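Local coordinates for scyllo-inosose 3-dehydrogenase (Thermotoga maritima, PDB 3IP1), which catalyses the NAD(+)-dependent oxidation of scyllo-inosose to 3-dehydro-scyllo-inosose, a probable step in myo-inositol degradation, at residues A[66-71]-A[96-101]. Residues are numbered along the deposited sequence; the frame is centred on the assembly and turned at random. Where two conformers were deposited one is given.
Sequences GICGSD and GHEFSG. With CD (cadmium ion), chain F.
Gly96 meets Asp71 through a water in the GroES-like domain of this zinc-dependent alcohol dehydrogenase, beside the catalytic metal site. The water accepts from Gly96 N and His97 ND1 and donates to Asp71 OD1, with the water oxygen 2.7 Å from OD1. A second water, above one face of the His97 ring, accepts from His97 N and donates to Gly66 O and Asp71 OD2. Asp71 OD2 also accepts from Cys68 N (2.9 Å) on its anti side, part of the capping box that starts helix 69-75. The His97 ring is gripped at both nitrogens: ND1 donates to the first water, and NE2 binds cadmium in the ring plane at 2.5 Å. Cys68 CB packs against His97 CE1 at 3.5 Å. Glu98, its chain extended beyond CG, binds the same ion through OE2 at 2.6 Å; Glu195 and a water also bind. Glu98 OE1 forms a salt bridge to Lys391. Cys68 is a zinc ligand, but here its SG, set anti to the backbone N (chi1 -178°), lies 3.1 Å from the cadmium and accepts a capping bond from Ser70 N. Gly66 N donates to Glu98 O in a hydrogen bond of 2.7 Å, nearly straight at 166°.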
loop_
_atom_site.group_PDB
_atom_site.type_symbol
_atom_site.label_atom_id
_atom_site.label_comp_id
_atom_site.label_asym_id
_atom_site.label_seq_id
_atom_site.Cartn_x
_atom_site.Cartn_y
_atom_site.Cartn_z
ATOM N N GLY A 66 -21.889 26.328 7.991
ATOM C CA GLY A 66 -22.241 26.270 6.569
ATOM C C GLY A 66 -23.518 25.505 6.335
ATOM O O GLY A 66 -23.780 24.488 6.999
ATOM N N ILE A 67 -24.328 26.001 5.403
ATOM C CA ILE A 67 -25.475 25.240 4.913
ATOM C C ILE A 67 -24.956 24.232 3.888
ATOM O O ILE A 67 -24.374 24.615 2.883
ATOM C CB ILE A 67 -26.548 26.164 4.247
ATOM C CG1 ILE A 67 -27.022 27.236 5.246
ATOM C CG2 ILE A 67 -27.704 25.340 3.670
ATOM C CD1 ILE A 67 -28.061 28.259 4.710
ATOM N N CYS A 68 -25.204 22.951 4.151
ATOM C CA CYS A 68 -24.860 21.862 3.250
ATOM C C CYS A 68 -26.023 21.632 2.282
ATOM O O CYS A 68 -27.174 21.945 2.602
ATOM C CB CYS A 68 -24.592 20.599 4.079
ATOM S SG CYS A 68 -24.077 19.101 3.128
ATOM N N GLY A 69 -25.732 21.082 1.105
ATOM C CA GLY A 69 -26.778 20.588 0.201
ATOM C C GLY A 69 -27.753 19.606 0.840
ATOM O O GLY A 69 -28.933 19.588 0.475
ATOM N N SER A 70 -27.269 18.791 1.786
ATOM C CA SER A 70 -28.122 17.883 2.565
ATOM C C SER A 70 -29.134 18.650 3.418
ATOM O O SER A 70 -30.250 18.186 3.631
ATOM C CB SER A 70 -27.279 16.966 3.465
ATOM O OG SER A 70 -26.641 15.943 2.721
ATOM N N ASP A 71 -28.738 19.819 3.926
ATOM C CA ASP A 71 -29.694 20.673 4.676
ATOM C C ASP A 71 -30.830 21.137 3.781
ATOM O O ASP A 71 -32.013 21.027 4.151
ATOM C CB ASP A 71 -28.997 21.882 5.302
ATOM C CG ASP A 71 -28.011 21.479 6.378
ATOM O OD1 ASP A 71 -28.407 20.688 7.278
ATOM O OD2 ASP A 71 -26.857 21.952 6.325
ATOM N N GLY A 96 -27.449 21.811 11.007
ATOM C CA GLY A 96 -26.129 22.434 10.940
ATOM C C GLY A 96 -25.020 21.500 11.392
ATOM O O GLY A 96 -25.037 21.008 12.531
ATOM N N HIS A 97 -24.056 21.256 10.502
ATOM C CA HIS A 97 -22.965 20.320 10.801
ATOM C C HIS A 97 -21.608 20.733 10.216
ATOM O O HIS A 97 -20.624 20.015 10.357
ATOM C CB HIS A 97 -23.341 18.901 10.366
ATOM C CG HIS A 97 -23.526 18.762 8.896
ATOM N ND1 HIS A 97 -24.759 18.837 8.295
ATOM C CD2 HIS A 97 -22.629 18.578 7.895
ATOM C CE1 HIS A 97 -24.619 18.696 6.986
ATOM N NE2 HIS A 97 -23.336 18.550 6.717
ATOM N N GLU A 98 -21.554 21.893 9.573
ATOM C CA GLU A 98 -20.305 22.403 9.019
ATOM C C GLU A 98 -19.889 23.632 9.809
ATOM O O GLU A 98 -20.097 24.766 9.369
ATOM C CB GLU A 98 -20.479 22.772 7.548
ATOM C CG GLU A 98 -20.817 21.619 6.638
ATOM C CD GLU A 98 -21.073 22.063 5.206
ATOM O OE1 GLU A 98 -20.995 23.280 4.924
ATOM O OE2 GLU A 98 -21.359 21.201 4.361
ATOM N N PHE A 99 -19.281 23.427 10.967
ATOM C CA PHE A 99 -19.203 24.526 11.921
ATOM C C PHE A 99 -17.882 24.673 12.654
ATOM O O PHE A 99 -17.080 23.735 12.717
ATOM C CB PHE A 99 -20.329 24.393 12.945
ATOM C CG PHE A 99 -20.002 23.464 14.087
ATOM C CD1 PHE A 99 -20.076 22.088 13.921
ATOM C CD2 PHE A 99 -19.629 23.977 15.326
ATOM C CE1 PHE A 99 -19.779 21.222 14.977
ATOM C CE2 PHE A 99 -19.328 23.137 16.392
ATOM C CZ PHE A 99 -19.396 21.747 16.223
ATOM N N SER A 100 -17.708 25.859 13.244
ATOM C CA SER A 100 -16.621 26.151 14.171
ATOM C C SER A 100 -17.127 27.106 15.274
ATOM O O SER A 100 -18.240 27.664 15.192
ATOM C CB SER A 100 -15.466 26.801 13.438
ATOM O OG SER A 100 -15.941 28.016 12.874
ATOM N N GLY A 101 -16.316 27.281 16.313
ATOM C CA GLY A 101 -16.706 28.104 17.443
ATOM C C GLY A 101 -15.663 28.038 18.536
ATOM O O GLY A 101 -14.535 27.613 18.297
HETATM CD CD CD F . -21.595 18.702 4.885
HETATM O O HOH W 1 -24.506 22.082 7.847
HETATM O O HOH W 2 -27.311 19.461 9.379
HETATM O O HOH W 3 -20.189 18.072 3.102
#